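Local coordinates for protein flavin adenine dinucleotide synthase (Saccharomyces cerevisiae, PDB 2WSI) that catalyses the transfer of an adenylyl group from ATP to FMN, making the coenzyme FAD with release of diphosphate, at residues 16-21 / 29-34; 56-61 / 160-165; 173-178 / 190-195. One frame throughout, in Å; residues are numbered along the deposited sequence.

Contact 1. Residues 16-21 / 29-34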
# COMPACT_ATOMS: atom_id res chain seq x y z
N SER A 16 -1.33 -12.31 -13.18
CA SER A 16 -1.97 -11.72 -14.33
C SER A 16 -1.23 -10.45 -14.79
O SER A 16 -1.02 -10.25 -16.00
CB SER A 16 -3.43 -11.42 -13.98
OG SER A 16 -4.08 -10.80 -15.05
N TYR A 17 -0.80 -9.61 -13.85
CA TYR A 17 -0.07 -8.41 -14.23
C TYR A 17 1.24 -8.82 -14.90
O TYR A 17 1.67 -8.19 -15.89
CB TYR A 17 0.25 -7.51 -13.03
CG TYR A 17 0.73 -6.14 -13.46
CD1 TYR A 17 -0.14 -5.04 -13.50
CD2 TYR A 17 2.05 -5.95 -13.87
CE1 TYR A 17 0.33 -3.76 -13.90
CE2 TYR A 17 2.51 -4.74 -14.28
CZ TYR A 17 1.67 -3.65 -14.32
OH TYR A 17 2.20 -2.48 -14.74
N LEU A 18 1.88 -9.85 -14.37
CA LEU A 18 3.19 -10.27 -14.87
C LEU A 18 3.04 -10.90 -16.26
O LEU A 18 4.03 -11.10 -16.95
CB LEU A 18 3.88 -11.27 -13.93
CG LEU A 18 4.43 -10.77 -12.59
CD1 LEU A 18 5.10 -11.90 -11.76
CD2 LEU A 18 5.41 -9.64 -12.83
N HIS A 19 1.82 -11.23 -16.65
CA HIS A 19 1.58 -11.79 -17.97
C HIS A 19 1.07 -10.76 -18.97
O HIS A 19 0.72 -11.10 -20.11
CB HIS A 19 0.59 -12.95 -17.88
CG HIS A 19 1.20 -14.23 -17.39
ND1 HIS A 19 1.39 -15.33 -18.20
CD2 HIS A 19 1.67 -14.58 -16.17
CE1 HIS A 19 1.94 -16.30 -17.50
NE2 HIS A 19 2.13 -15.87 -16.27
N ILE A 20 0.97 -9.49 -18.56
CA ILE A 20 0.61 -8.45 -19.51
C ILE A 20 1.67 -8.35 -20.62
O ILE A 20 2.87 -8.17 -20.36
CB ILE A 20 0.48 -7.07 -18.88
CG1 ILE A 20 -0.68 -7.05 -17.87
CG2 ILE A 20 0.23 -6.03 -19.97
CD1 ILE A 20 -0.64 -5.83 -16.94
N ASP A 21 1.20 -8.46 -21.86
CA ASP A 21 2.09 -8.39 -23.01
C ASP A 21 1.70 -7.16 -23.84
O ASP A 21 1.09 -7.27 -24.89
CB ASP A 21 1.96 -9.66 -23.84
CG ASP A 21 2.85 -9.67 -25.06
OD1 ASP A 21 3.77 -8.81 -25.14
OD2 ASP A 21 2.64 -10.54 -25.93
N SER A 29 8.35 -1.76 -16.71
CA SER A 29 8.98 -1.27 -15.50
C SER A 29 8.30 -1.85 -14.24
O SER A 29 8.96 -2.20 -13.27
CB SER A 29 8.87 0.24 -15.45
OG SER A 29 9.28 0.71 -14.20
N THR A 30 6.98 -1.90 -14.27
CA THR A 30 6.21 -2.35 -13.11
C THR A 30 6.33 -3.87 -12.94
O THR A 30 6.35 -4.38 -11.83
CB THR A 30 4.75 -1.92 -13.25
OG1 THR A 30 4.69 -0.49 -13.41
CG2 THR A 30 3.92 -2.35 -11.98
N GLN A 31 6.46 -4.59 -14.04
CA GLN A 31 6.70 -6.03 -13.97
C GLN A 31 8.03 -6.30 -13.31
O GLN A 31 8.13 -7.18 -12.47
CB GLN A 31 6.63 -6.67 -15.36
CG GLN A 31 5.20 -6.71 -15.91
CD GLN A 31 5.15 -7.10 -17.38
OE1 GLN A 31 6.10 -6.87 -18.13
NE2 GLN A 31 4.03 -7.69 -17.80
N GLU A 32 9.04 -5.51 -13.66
CA GLU A 32 10.32 -5.63 -13.00
C GLU A 32 10.27 -5.27 -11.50
O GLU A 32 10.92 -5.92 -10.68
CB GLU A 32 11.38 -4.74 -13.64
CG GLU A 32 12.70 -4.79 -12.88
CD GLU A 32 13.76 -3.88 -13.49
OE1 GLU A 32 13.65 -2.64 -13.33
OE2 GLU A 32 14.72 -4.40 -14.11
N ALA A 33 9.55 -4.20 -11.15
CA ALA A 33 9.46 -3.82 -9.74
C ALA A 33 8.76 -4.93 -8.93
O ALA A 33 9.09 -5.19 -7.75
CB ALA A 33 8.71 -2.51 -9.60
N ILE A 34 7.77 -5.56 -9.55
CA ILE A 34 7.06 -6.69 -8.93
C ILE A 34 8.03 -7.84 -8.68
O ILE A 34 8.10 -8.40 -7.58
CB ILE A 34 5.89 -7.16 -9.80
CG1 ILE A 34 4.73 -6.15 -9.73
CG2 ILE A 34 5.36 -8.52 -9.33
CD1 ILE A 34 3.67 -6.40 -10.78

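Contact 2. Residues 56-61 / 160-165. With FAD (flavin-adenine dinucleotide), chain C.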
# COMPACT_ATOMS: atom_id res chain seq x y z
N ILE A 56 6.46 -11.36 12.25
CA ILE A 56 6.35 -10.20 11.38
C ILE A 56 4.99 -9.57 11.53
O ILE A 56 4.00 -10.26 11.37
CB ILE A 56 6.48 -10.57 9.90
CG1 ILE A 56 7.83 -11.24 9.59
CG2 ILE A 56 6.40 -9.31 9.03
CD1 ILE A 56 7.92 -11.72 8.16
N SER A 57 4.94 -8.26 11.77
CA SER A 57 3.70 -7.53 11.64
C SER A 57 3.76 -6.60 10.43
O SER A 57 4.81 -6.04 10.12
CB SER A 57 3.45 -6.67 12.86
OG SER A 57 2.17 -6.10 12.76
N PHE A 58 2.65 -6.47 9.74
CA PHE A 58 2.56 -5.61 8.55
C PHE A 58 2.03 -4.24 8.99
O PHE A 58 0.92 -4.14 9.55
CB PHE A 58 1.60 -6.27 7.54
CG PHE A 58 1.65 -5.65 6.18
CD1 PHE A 58 2.36 -6.26 5.17
CD2 PHE A 58 1.01 -4.44 5.93
CE1 PHE A 58 2.45 -5.68 3.90
CE2 PHE A 58 1.10 -3.84 4.67
CZ PHE A 58 1.82 -4.45 3.66
N SER A 59 2.81 -3.17 8.78
CA SER A 59 2.28 -1.83 9.10
C SER A 59 1.43 -1.32 7.94
O SER A 59 1.91 -1.11 6.82
CB SER A 59 3.37 -0.81 9.49
OG SER A 59 4.33 -0.63 8.47
N TYR A 60 0.16 -1.11 8.23
CA TYR A 60 -0.80 -0.79 7.19
C TYR A 60 -1.58 0.47 7.60
O TYR A 60 -2.11 0.54 8.71
CB TYR A 60 -1.77 -1.96 7.06
CG TYR A 60 -2.83 -1.78 6.00
CD1 TYR A 60 -2.48 -1.65 4.65
CD2 TYR A 60 -4.19 -1.77 6.33
CE1 TYR A 60 -3.44 -1.50 3.67
CE2 TYR A 60 -5.15 -1.62 5.35
CZ TYR A 60 -4.77 -1.48 4.01
OH TYR A 60 -5.68 -1.35 3.00
N ASN A 61 -1.69 1.43 6.69
CA ASN A 61 -2.44 2.67 6.97
C ASN A 61 -3.44 2.97 5.84
O ASN A 61 -4.00 4.07 5.79
CB ASN A 61 -1.50 3.86 7.16
CG ASN A 61 -0.69 4.18 5.90
OD1 ASN A 61 -0.84 3.53 4.86
ND2 ASN A 61 0.18 5.18 5.99
N ALA A 160 10.10 -8.14 13.33
CA ALA A 160 10.24 -7.36 12.08
C ALA A 160 8.88 -6.76 11.71
O ALA A 160 7.84 -7.31 12.07
CB ALA A 160 10.72 -8.25 10.95
N ILE A 161 8.90 -5.61 11.04
CA ILE A 161 7.71 -4.93 10.60
C ILE A 161 7.84 -4.54 9.13
O ILE A 161 8.84 -3.97 8.74
CB ILE A 161 7.48 -3.69 11.44
CG1 ILE A 161 7.48 -4.14 12.91
CG2 ILE A 161 6.16 -3.00 11.03
CD1 ILE A 161 6.65 -3.32 13.84
N VAL A 162 6.82 -4.88 8.34
CA VAL A 162 6.80 -4.56 6.93
C VAL A 162 6.29 -3.12 6.78
O VAL A 162 5.28 -2.77 7.35
CB VAL A 162 5.84 -5.50 6.16
CG1 VAL A 162 5.92 -5.21 4.65
CG2 VAL A 162 6.14 -7.00 6.45
N ILE A 163 6.97 -2.33 5.95
CA ILE A 163 6.74 -0.89 5.84
C ILE A 163 6.71 -0.54 4.35
O ILE A 163 7.65 -0.89 3.64
CB ILE A 163 7.94 -0.13 6.43
CG1 ILE A 163 8.13 -0.54 7.90
CG2 ILE A 163 7.77 1.37 6.26
CD1 ILE A 163 9.44 -0.02 8.53
N GLY A 164 5.65 0.13 3.90
CA GLY A 164 5.48 0.40 2.47
C GLY A 164 6.18 1.68 2.01
O GLY A 164 5.72 2.35 1.09
N ILE A 165 7.30 1.99 2.63
CA ILE A 165 8.04 3.21 2.33
C ILE A 165 8.67 3.12 0.94
O ILE A 165 9.07 2.07 0.50
CB ILE A 165 9.12 3.45 3.40
CG1 ILE A 165 9.78 4.83 3.26
CG2 ILE A 165 10.14 2.33 3.36
CD1 ILE A 165 10.50 5.29 4.57
PA FAD C . 4.78 7.45 5.55
O1A FAD C . 3.63 8.37 5.23
O2A FAD C . 5.23 7.62 6.97
O5B FAD C . 4.47 5.90 5.19
C5B FAD C . 5.57 5.00 5.09
C4B FAD C . 5.10 3.62 5.55
O4B FAD C . 5.04 3.58 6.95
C3B FAD C . 3.70 3.30 5.06
O3B FAD C . 3.72 2.68 3.79
C2B FAD C . 3.21 2.35 6.14
O2B FAD C . 3.65 1.03 5.88
C1B FAD C . 3.89 2.88 7.37
N9A FAD C . 2.98 3.82 8.04
C8A FAD C . 2.92 5.18 7.92
N7A FAD C . 1.93 5.65 8.73
C5A FAD C . 1.36 4.58 9.34
C6A FAD C . 0.32 4.47 10.25
N6A FAD C . -0.35 5.53 10.72
N1A FAD C . 0.00 3.22 10.70
C2A FAD C . 0.67 2.09 10.28
N3A FAD C . 1.67 2.21 9.35
C4A FAD C . 2.02 3.44 8.92
N1 FAD C . 12.67 6.59 10.67
C2 FAD C . 13.98 6.64 11.08
O2 FAD C . 14.65 7.65 10.89
N3 FAD C . 14.54 5.56 11.71
C4 FAD C . 13.80 4.42 11.95
O4 FAD C . 14.38 3.48 12.51
C4X FAD C . 12.47 4.36 11.53
N5 FAD C . 11.69 3.23 11.73
C5X FAD C . 10.37 3.19 11.30
C6 FAD C . 9.58 2.07 11.51
C7 FAD C . 8.25 2.07 11.09
C7M FAD C . 7.36 0.87 11.31
C8 FAD C . 7.72 3.19 10.46
C8M FAD C . 6.30 3.19 9.98
C9 FAD C . 8.52 4.30 10.25
C9A FAD C . 9.83 4.32 10.68
N10 FAD C . 10.60 5.45 10.47
C10 FAD C . 11.92 5.46 10.87
C1' FAD C . 10.00 6.63 9.76
C2' FAD C . 10.19 6.49 8.23
O2' FAD C . 11.52 6.22 7.85
C3' FAD C . 9.71 7.72 7.46
O3' FAD C . 10.60 8.78 7.68
C4' FAD C . 8.31 8.11 7.89
O4' FAD C . 7.47 6.98 7.91
C5' FAD C . 7.72 9.13 6.91
O5' FAD C . 8.02 8.73 5.59
P FAD C . 6.92 8.87 4.41
O1P FAD C . 6.11 10.13 4.63
O2P FAD C . 7.58 8.75 3.06
O3P FAD C . 5.95 7.60 4.48

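Contact 3. Residues 173-178 / 190-195. With FAD (flavin-adenine dinucleotide), chain C.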
# COMPACT_ATOMS: atom_id res chain seq x y z
N GLU A 173 18.19 9.23 1.52
CA GLU A 173 17.51 8.68 2.69
C GLU A 173 18.29 7.52 3.31
O GLU A 173 18.25 7.32 4.52
CB GLU A 173 16.10 8.23 2.30
CG GLU A 173 15.39 9.26 1.45
CD GLU A 173 14.22 8.69 0.67
OE1 GLU A 173 14.09 9.01 -0.54
OE2 GLU A 173 13.42 7.93 1.27
N ALA A 174 19.00 6.78 2.47
CA ALA A 174 19.79 5.65 2.92
C ALA A 174 18.87 4.57 3.52
O ALA A 174 18.99 4.18 4.68
CB ALA A 174 20.82 6.09 3.94
N LEU A 175 17.95 4.10 2.70
CA LEU A 175 17.04 3.04 3.11
C LEU A 175 17.51 1.77 2.43
O LEU A 175 18.03 1.82 1.31
CB LEU A 175 15.58 3.39 2.71
CG LEU A 175 14.92 4.57 3.45
CD1 LEU A 175 13.53 4.90 2.88
CD2 LEU A 175 14.81 4.32 4.93
N LYS A 176 17.34 0.64 3.10
CA LYS A 176 17.65 -0.67 2.55
C LYS A 176 16.42 -1.58 2.70
O LYS A 176 15.61 -1.36 3.60
CB LYS A 176 18.81 -1.30 3.32
CG LYS A 176 20.13 -0.53 3.20
CD LYS A 176 21.00 -0.68 4.46
CE LYS A 176 21.16 -2.15 4.90
NZ LYS A 176 22.29 -2.82 4.22
N PRO A 177 16.30 -2.61 1.85
CA PRO A 177 15.18 -3.57 1.92
C PRO A 177 15.12 -4.31 3.26
O PRO A 177 14.03 -4.61 3.75
CB PRO A 177 15.47 -4.58 0.81
CG PRO A 177 16.43 -3.84 -0.16
CD PRO A 177 17.17 -2.83 0.68
N ILE A 178 16.26 -4.65 3.83
CA ILE A 178 16.25 -5.24 5.17
C ILE A 178 17.19 -4.41 6.03
O ILE A 178 18.38 -4.35 5.75
CB ILE A 178 16.65 -6.73 5.14
CG1 ILE A 178 15.66 -7.53 4.27
CG2 ILE A 178 16.69 -7.29 6.55
CD1 ILE A 178 15.99 -9.03 4.20
N ARG A 190 13.38 -3.46 10.06
CA ARG A 190 12.53 -2.85 9.04
C ARG A 190 12.61 -3.68 7.76
O ARG A 190 13.70 -3.99 7.26
CB ARG A 190 12.97 -1.41 8.77
CG ARG A 190 12.88 -0.51 9.98
CD ARG A 190 13.25 0.94 9.61
NE ARG A 190 14.70 1.14 9.65
CZ ARG A 190 15.31 2.28 9.35
NH1 ARG A 190 14.60 3.34 8.98
NH2 ARG A 190 16.64 2.37 9.44
N LEU A 191 11.43 -4.03 7.24
CA LEU A 191 11.30 -4.77 6.00
C LEU A 191 10.65 -3.80 5.00
O LEU A 191 9.48 -3.44 5.17
CB LEU A 191 10.40 -6.00 6.19
CG LEU A 191 10.84 -6.98 7.29
CD1 LEU A 191 9.87 -8.18 7.35
CD2 LEU A 191 12.31 -7.45 7.06
N GLN A 192 11.39 -3.42 3.98
CA GLN A 192 11.04 -2.29 3.11
C GLN A 192 11.21 -2.73 1.65
O GLN A 192 12.07 -2.22 0.92
CB GLN A 192 11.98 -1.10 3.45
CG GLN A 192 11.76 -0.59 4.88
CD GLN A 192 12.76 0.45 5.35
OE1 GLN A 192 13.97 0.36 5.12
NE2 GLN A 192 12.26 1.40 6.10
N PRO A 193 10.39 -3.70 1.22
CA PRO A 193 10.59 -4.28 -0.11
C PRO A 193 9.96 -3.48 -1.25
O PRO A 193 10.10 -3.91 -2.39
CB PRO A 193 9.90 -5.65 -0.01
CG PRO A 193 9.08 -5.62 1.30
CD PRO A 193 9.25 -4.28 1.93
N LEU A 194 9.30 -2.36 -0.96
CA LEU A 194 8.72 -1.50 -1.99
C LEU A 194 9.65 -0.34 -2.36
O LEU A 194 9.27 0.57 -3.10
CB LEU A 194 7.37 -0.92 -1.50
CG LEU A 194 6.33 -0.71 -2.60
CD1 LEU A 194 5.87 -2.02 -3.16
CD2 LEU A 194 5.11 0.10 -2.12
N LEU A 195 10.86 -0.34 -1.83
CA LEU A 195 11.69 0.85 -1.90
C LEU A 195 11.98 1.35 -3.32
O LEU A 195 12.18 2.54 -3.51
CB LEU A 195 13.03 0.63 -1.20
CG LEU A 195 13.01 0.78 0.32
CD1 LEU A 195 14.40 0.47 0.86
CD2 LEU A 195 12.52 2.20 0.74
PA FAD C . 4.78 7.45 5.55
O1A FAD C . 3.63 8.37 5.23
O2A FAD C . 5.23 7.62 6.97
O5B FAD C . 4.47 5.90 5.19
C5B FAD C . 5.57 5.00 5.09
C4B FAD C . 5.10 3.62 5.55
O4B FAD C . 5.04 3.58 6.95
C3B FAD C . 3.70 3.30 5.06
O3B FAD C . 3.72 2.68 3.79
C2B FAD C . 3.21 2.35 6.14
O2B FAD C . 3.65 1.03 5.88
C1B FAD C . 3.89 2.88 7.37
N9A FAD C . 2.98 3.82 8.04
C8A FAD C . 2.92 5.18 7.92
N7A FAD C . 1.93 5.65 8.73
C5A FAD C . 1.36 4.58 9.34
C6A FAD C . 0.32 4.47 10.25
N6A FAD C . -0.35 5.53 10.72
N1A FAD C . 0.00 3.22 10.70
C2A FAD C . 0.67 2.09 10.28
N3A FAD C . 1.67 2.21 9.35
C4A FAD C . 2.02 3.44 8.92
N1 FAD C . 12.67 6.59 10.67
C2 FAD C . 13.98 6.64 11.08
O2 FAD C . 14.65 7.65 10.89
N3 FAD C . 14.54 5.56 11.71
C4 FAD C . 13.80 4.42 11.95
O4 FAD C . 14.38 3.48 12.51
C4X FAD C . 12.47 4.36 11.53
N5 FAD C . 11.69 3.23 11.73
C5X FAD C . 10.37 3.19 11.30
C6 FAD C . 9.58 2.07 11.51
C7 FAD C . 8.25 2.07 11.09
C7M FAD C . 7.36 0.87 11.31
C8 FAD C . 7.72 3.19 10.46
C8M FAD C . 6.30 3.19 9.98
C9 FAD C . 8.52 4.30 10.25
C9A FAD C . 9.83 4.32 10.68
N10 FAD C . 10.60 5.45 10.47
C10 FAD C . 11.92 5.46 10.87
C1' FAD C . 10.00 6.63 9.76
C2' FAD C . 10.19 6.49 8.23
O2' FAD C . 11.52 6.22 7.85
C3' FAD C . 9.71 7.72 7.46
O3' FAD C . 10.60 8.78 7.68
C4' FAD C . 8.31 8.11 7.89
O4' FAD C . 7.47 6.98 7.91
C5' FAD C . 7.72 9.13 6.91
O5' FAD C . 8.02 8.73 5.59
P FAD C . 6.92 8.87 4.41
O1P FAD C . 6.11 10.13 4.63
O2P FAD C . 7.58 8.75 3.06
O3P FAD C . 5.95 7.60 4.48

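Contact 1. Residues 16-21 / 29-34
The ring of Tyr17 meets Gln31 CG at its edge, near the ring plane, with CG 3.7 Å from Tyr17 CE2, while Ile20 CD1 of the same segment lies over one face toward the rim. Ile34 CD1 and Thr30 CG2 approach the ring obliquely, Ile34 CD1 coming to 3.5 Å from Tyr17 CD2. The ring gets there because its CG is anti to the backbone N (chi1 -167°). Ring and Gln31 amide planes are nearly perpendicular, 84° apart.

That amide carries the polar part of the contact. Gln31 NE2 gives one almost straight hydrogen bond to Tyr17 O (3.1 Å, 177° at the hydrogen) and another to Ile20 O (2.9 Å), the latter on a carbonyl lone pair. Both acceptors lie close to the amide plane, which fixes its rotation. Tyr17 O also accepts from Ile20 N, so two donors grip this oxygen. Beyond them, Leu18 CD2 packs on Ile34 CG2 at 3.7 Å.

Helix 3-18 and helix 25-45 follow each other through a short connection and pack together as a helical hairpin. Helix 199-209 joins it, with Ser204 bonding Tyr17 OH and the rings of Phe205 and Tyr208 meeting Tyr17 edge-to-face.

Contact 2. Residues 56-61 / 160-165
The FAD pocket opens at the ends of two neighbouring parallel strands, and Ser59 and Gly164, in the segments 56-61 and 160-165, hold the adenosine ribose between them. Gly164 N donates to FAD O2B along a nearly straight line (3.0 Å, 177° at the hydrogen), and FAD O2B in turn donates to Ser59 O at 2.9 Å. One ribose hydroxyl is thus fixed by backbone atoms from both segments. Ile163 CD1 comes to 3.5 Å from FAD C7 of the flavin, and Asn61 CB lies against the adenine carbons.

The strands are paired by Ser57 N to Ala160 O, Val162 N to Ser57 O and Ser59 N to Val162 O, a parallel register of Ile56, Ser57 and Phe58 with Ala160, Ile161 and Val162. Short segment axes at 31° show the usual twist. Val162 O takes a second donor, Ser59 OG at 2.6 Å; the hydroxyl reaches it because OG sits between the backbone N and the carbonyl carbon (chi1 59°). On the face bearing Ile56, Phe58 and Val162, the valine splits its branches: CG2 presses tightly on Ile56 CG2 (3.5 Å), and CG1 meets Phe58 CE1 obliquely at 3.6 Å.

Both strands are central in the sheet, as expected of the HUP-type nucleotide-binding fold. Strand 102-106 flanks 56-59, strand 189-191 flanks 160-162, and helix 64-87 covers the Phe58 and Val162 face through Leu69 and Tyr73.

Contact 3. Residues 173-178 / 190-195
Leu175 and Leu195 cross at about a right angle, and their methyl groups supply the apolar heart of this contact. Leu195 divides its two methyls between a side chain and the backbone. Leu195 CD2 reaches Leu175 CD1 at 3.6 Å, while Leu195 CD1 lies 3.4 Å from Lys176 C and also brushes the ring of Pro177. The branches are directed this way by a CG that stands beside the backbone N, opposite the carbonyl carbon (chi1 -81°), with an extended second torsion. Leu175 has the same kind of first torsion, and its other methyl, CD2, turns to the side chains of Gln192 and Arg190.

Arg190 uses its bend for the flavin. CG and CD extend from the backbone, then the chain turns at chi3 (-85°) and lays the guanidinium over the face of the isoalloxazine near C4 and O4. FAD O4 stands over the centre of one guanidinium face, 3.4 Å above its plane, and Arg190 NH1 is 3.3 Å from FAD C4. The group does not depend on the flavin alone: Arg190 NH2 is hydrogen-bonded to Arg180 O, with a long, weak ion pair to Asp182.

On the backbone, Gln192 N donates to Pro177 O at 2.9 Å, the donor tilted 25° from the carbonyl plane. Ile178 and Leu191 form the adjoining antiparallel, non-hydrogen-bonded pair, and Ile178 CG1 and Leu191 CD2 pack at 4.4 Å.

The geometry is that of the open end of a beta hairpin made by strands 178-180 and 189-191. The intervening loop holds the FAD-binding residues Asp182 to Trp185, and Arg190 adds a further contact with the flavin from the second strand.

The three contacts follow one another along the chain, neither nested nor crossing. Contact 1 closes the short connection between helices 3-18 and 25-45, and the second of these helices leads on to strand 56-59, where contact 2 begins. Contact 2 then closes a long excursion of 98 residues, through strands 102-106 and 129-133, by bringing 160-165 back beside 56-61. Contact 3 closes the last, 11-residue loop. Contacts 2 and 3 are joined through the sheet, since strands 160-162 and 189-191 are neighbours, with Ile163 N probably hydrogen-bonded to Leu191 O, and both touch FAD. Helix 25-45 also reaches contact 3 through Tyr40, Glu44 and Ile45.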